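Local coordinates for SusD-like carbohydrate binding protein (Bacteroides vulgatus, PDB 3LEW), which probably binds carbohydrate at the bacterial outer membrane as a SusD-family protein, consistent with a part in nutrient uptake, at residues Glu304-Pro312 with Tyr321-Phe329. Numbering follows the deposited sequence. Where two conformers were deposited one is given.
Sequences EMLFWATDP and YVWMRNSKF
F307 and A309 exchange paired backbone hydrogen bonds with R325 and W323, R325 N to F307 O measuring 2.8 Å, while strands 306-309 and 321-326 run antiparallel at 146°. One more bond, S327 N to M305 O, extends the pairing past the end of strand 321-326. R325, bent at chi2 (-59°), reaches across to the neighbouring strand, where its NE and NH2 grip A309 O side-on; the oxygen lies in the guanidinium plane, though both nitrogens approach from above its carbonyl plane. That oxygen, which also accepts from W323 N, thus serves three donors. This beta hairpin edges a four-stranded mixed sheet, strand 440-448 flanking 321-326. R325 NH2 also forms a salt bridge to D311 OD1 (2.8 Å), with carboxylate and guanidinium turned 78° apart, and W323 CB covers one guanidinium face. The small A309 CB leaves room for R325 CG at 3.7 Å. A methionine in place of R325 would probably leave the D311 carboxylate without its charged mate and A309 O with W323 N alone of the three donors. On the other sheet face, flexible M324, a selenomethionine, lays CE over the six-membered ring of W308 (3.9 Å to its centroid), a CH-pi contact, while branched V322 sets CG2 against W308 CE3 at 3.8 Å.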
loop_
_atom_site.group_PDB
_atom_site.type_symbol
_atom_site.label_atom_id
_atom_site.label_comp_id
_atom_site.label_asym_id
_atom_site.label_seq_id
_atom_site.Cartn_x
_atom_site.Cartn_y
_atom_site.Cartn_z
ATOM N N GLU A 304 7.661 -21.178 4.043
ATOM C CA GLU A 304 6.735 -22.221 4.531
ATOM C C GLU A 304 5.278 -21.861 4.281
ATOM O O GLU A 304 4.397 -22.726 4.257
ATOM C CB GLU A 304 6.887 -22.404 6.067
ATOM C CG GLU A 304 8.331 -22.615 6.561
ATOM C CD GLU A 304 8.433 -22.883 8.063
ATOM O OE1 GLU A 304 7.432 -22.765 8.784
ATOM O OE2 GLU A 304 9.526 -23.201 8.526
HETATM N N MSE A 305 5.017 -20.552 4.193
HETATM C CA MSE A 305 3.659 -20.002 4.034
HETATM C C MSE A 305 3.179 -20.012 2.560
HETATM O O MSE A 305 2.024 -19.659 2.262
HETATM C CB MSE A 305 3.607 -18.588 4.618
HETATM C CG MSE A 305 3.882 -18.650 6.110
HETATM SE SE MSE A 305 4.374 -16.945 6.852
HETATM C CE MSE A 305 2.997 -15.990 6.173
ATOM N N LEU A 306 4.076 -20.409 1.671
ATOM C CA LEU A 306 3.830 -20.452 0.226
ATOM C C LEU A 306 3.741 -21.935 -0.192
ATOM O O LEU A 306 4.689 -22.692 -0.064
ATOM C CB LEU A 306 4.945 -19.756 -0.539
ATOM C CG LEU A 306 5.222 -18.326 -0.090
ATOM C CD1 LEU A 306 6.509 -17.796 -0.783
ATOM C CD2 LEU A 306 4.016 -17.424 -0.348
ATOM N N PHE A 307 2.573 -22.350 -0.662
ATOM C CA PHE A 307 2.369 -23.745 -0.996
ATOM C C PHE A 307 1.252 -23.916 -2.008
ATOM O O PHE A 307 0.346 -23.111 -2.071
ATOM C CB PHE A 307 2.026 -24.564 0.263
ATOM C CG PHE A 307 0.896 -23.984 1.072
ATOM C CD1 PHE A 307 -0.428 -24.336 0.790
ATOM C CD2 PHE A 307 1.141 -23.072 2.071
ATOM C CE1 PHE A 307 -1.466 -23.817 1.506
ATOM C CE2 PHE A 307 0.090 -22.516 2.800
ATOM C CZ PHE A 307 -1.221 -22.896 2.496
ATOM N N TRP A 308 1.343 -24.994 -2.789
ATOM C CA TRP A 308 0.271 -25.369 -3.723
ATOM C C TRP A 308 -0.964 -25.801 -2.971
ATOM O O TRP A 308 -0.879 -26.546 -1.986
ATOM C CB TRP A 308 0.713 -26.549 -4.591
ATOM C CG TRP A 308 1.899 -26.312 -5.459
ATOM C CD1 TRP A 308 3.112 -26.934 -5.361
ATOM C CD2 TRP A 308 1.995 -25.415 -6.588
ATOM N NE1 TRP A 308 3.958 -26.467 -6.337
ATOM C CE2 TRP A 308 3.306 -25.530 -7.099
ATOM C CE3 TRP A 308 1.113 -24.524 -7.195
ATOM C CZ2 TRP A 308 3.740 -24.813 -8.199
ATOM C CZ3 TRP A 308 1.538 -23.804 -8.288
ATOM C CH2 TRP A 308 2.855 -23.945 -8.776
ATOM N N ALA A 309 -2.120 -25.407 -3.461
ATOM C CA ALA A 309 -3.370 -25.927 -2.947
ATOM C C ALA A 309 -4.450 -25.730 -3.981
ATOM O O ALA A 309 -4.404 -24.792 -4.812
ATOM C CB ALA A 309 -3.782 -25.215 -1.581
ATOM N N THR A 310 -5.471 -26.553 -3.880
ATOM C CA THR A 310 -6.681 -26.362 -4.650
ATOM C C THR A 310 -7.510 -25.216 -4.018
ATOM O O THR A 310 -7.280 -24.808 -2.857
ATOM C CB THR A 310 -7.499 -27.675 -4.707
ATOM O OG1 THR A 310 -7.628 -28.212 -3.385
ATOM C CG2 THR A 310 -6.801 -28.718 -5.591
ATOM N N ASP A 311 -8.485 -24.718 -4.778
ATOM C CA ASP A 311 -9.331 -23.585 -4.337
ATOM C C ASP A 311 -10.012 -23.929 -3.001
ATOM O O ASP A 311 -10.516 -25.042 -2.815
ATOM C CB ASP A 311 -10.370 -23.244 -5.390
ATOM C CG ASP A 311 -9.757 -22.656 -6.685
ATOM O OD1 ASP A 311 -8.638 -22.096 -6.659
ATOM O OD2 ASP A 311 -10.460 -22.725 -7.717
ATOM N N PRO A 312 -9.977 -22.993 -2.044
ATOM C CA PRO A 312 -10.476 -23.329 -0.706
ATOM C C PRO A 312 -11.988 -23.584 -0.761
ATOM O O PRO A 312 -12.747 -22.808 -1.339
ATOM C CB PRO A 312 -10.107 -22.096 0.139
ATOM C CG PRO A 312 -9.977 -21.003 -0.856
ATOM C CD PRO A 312 -9.463 -21.625 -2.124
ATOM N N TYR A 321 -6.638 -27.784 -11.242
ATOM C CA TYR A 321 -5.422 -27.028 -10.977
ATOM C C TYR A 321 -5.154 -26.845 -9.505
ATOM O O TYR A 321 -6.089 -26.767 -8.686
ATOM C CB TYR A 321 -5.579 -25.639 -11.589
ATOM C CG TYR A 321 -5.451 -25.619 -13.098
ATOM C CD1 TYR A 321 -4.209 -25.466 -13.710
ATOM C CD2 TYR A 321 -6.567 -25.724 -13.909
ATOM C CE1 TYR A 321 -4.076 -25.467 -15.104
ATOM C CE2 TYR A 321 -6.445 -25.696 -15.301
ATOM C CZ TYR A 321 -5.190 -25.572 -15.890
ATOM O OH TYR A 321 -5.057 -25.534 -17.272
ATOM N N VAL A 322 -3.873 -26.689 -9.181
ATOM C CA VAL A 322 -3.460 -26.061 -7.952
ATOM C C VAL A 322 -2.844 -24.697 -8.330
ATOM O O VAL A 322 -2.270 -24.542 -9.409
ATOM C CB VAL A 322 -2.446 -26.919 -7.152
ATOM C CG1 VAL A 322 -3.128 -28.144 -6.586
ATOM C CG2 VAL A 322 -1.247 -27.353 -7.993
ATOM N N TRP A 323 -2.992 -23.723 -7.438
ATOM C CA TRP A 323 -2.348 -22.434 -7.559
ATOM C C TRP A 323 -1.457 -22.293 -6.328
ATOM O O TRP A 323 -1.693 -22.948 -5.304
ATOM C CB TRP A 323 -3.376 -21.307 -7.560
ATOM C CG TRP A 323 -4.426 -21.362 -8.653
ATOM C CD1 TRP A 323 -5.339 -22.346 -8.872
ATOM C CD2 TRP A 323 -4.654 -20.380 -9.663
ATOM N NE1 TRP A 323 -6.115 -22.050 -9.947
ATOM C CE2 TRP A 323 -5.746 -20.827 -10.435
ATOM C CE3 TRP A 323 -4.082 -19.141 -9.958
ATOM C CZ2 TRP A 323 -6.243 -20.106 -11.533
ATOM C CZ3 TRP A 323 -4.591 -18.405 -11.053
ATOM C CH2 TRP A 323 -5.666 -18.893 -11.806
HETATM N N MSE A 324 -0.466 -21.414 -6.383
HETATM C CA MSE A 324 0.397 -21.183 -5.233
HETATM C C MSE A 324 -0.323 -20.194 -4.299
HETATM O O MSE A 324 -0.660 -19.090 -4.713
HETATM C CB MSE A 324 1.780 -20.702 -5.704
HETATM C CG MSE A 324 2.823 -20.469 -4.566
HETATM SE SE MSE A 324 3.617 -22.070 -3.888
HETATM C CE MSE A 324 4.671 -22.491 -5.434
ATOM N N ARG A 325 -0.561 -20.619 -3.077
ATOM C CA ARG A 325 -1.233 -19.821 -2.080
ATOM C C ARG A 325 -0.251 -19.263 -1.097
ATOM O O ARG A 325 0.823 -19.810 -0.886
ATOM C CB ARG A 325 -2.235 -20.682 -1.290
ATOM C CG ARG A 325 -3.095 -21.599 -2.082
ATOM C CD ARG A 325 -3.953 -20.877 -3.110
ATOM N NE ARG A 325 -4.603 -21.882 -3.947
ATOM C CZ ARG A 325 -5.673 -21.657 -4.718
ATOM N NH1 ARG A 325 -6.212 -20.450 -4.825
ATOM N NH2 ARG A 325 -6.143 -22.620 -5.460
ATOM N N ASN A 326 -0.626 -18.124 -0.494
ATOM C CA ASN A 326 0.065 -17.575 0.648
ATOM C C ASN A 326 -0.890 -17.629 1.858
ATOM O O ASN A 326 -1.966 -17.059 1.803
ATOM C CB ASN A 326 0.492 -16.116 0.363
ATOM C CG ASN A 326 1.599 -15.634 1.272
ATOM O OD1 ASN A 326 1.825 -16.189 2.396
ATOM N ND2 ASN A 326 2.319 -14.597 0.809
ATOM N N SER A 327 -0.507 -18.348 2.920
ATOM C CA SER A 327 -1.293 -18.336 4.157
ATOM C C SER A 327 -1.219 -16.970 4.889
ATOM O O SER A 327 -1.872 -16.779 5.937
ATOM C CB SER A 327 -0.858 -19.480 5.063
ATOM O OG SER A 327 0.483 -19.299 5.476
ATOM N N LYS A 328 -0.475 -16.010 4.345
ATOM C CA LYS A 328 -0.213 -14.730 5.053
ATOM C C LYS A 328 -1.482 -14.040 5.565
ATOM O O LYS A 328 -1.572 -13.711 6.758
ATOM C CB LYS A 328 0.571 -13.780 4.136
ATOM C CG LYS A 328 1.035 -12.495 4.774
ATOM C CD LYS A 328 1.969 -11.733 3.855
ATOM C CE LYS A 328 2.372 -10.424 4.460
ATOM N NZ LYS A 328 3.340 -9.642 3.637
ATOM N N PHE A 329 -2.443 -13.819 4.665
ATOM C CA PHE A 329 -3.682 -13.108 4.990
ATOM C C PHE A 329 -4.822 -14.122 5.121
ATOM O O PHE A 329 -5.084 -14.906 4.184
ATOM C CB PHE A 329 -4.066 -12.126 3.914
ATOM C CG PHE A 329 -3.106 -11.015 3.742
ATOM C CD1 PHE A 329 -3.211 -9.894 4.513
ATOM C CD2 PHE A 329 -2.111 -11.092 2.774
ATOM C CE1 PHE A 329 -2.319 -8.827 4.363
ATOM C CE2 PHE A 329 -1.235 -10.046 2.586
ATOM C CZ PHE A 329 -1.351 -8.896 3.406
HETATM O O HOH W 1 -7.578 -19.900 -7.632
HETATM O O HOH W 2 -8.128 -25.648 -7.471
#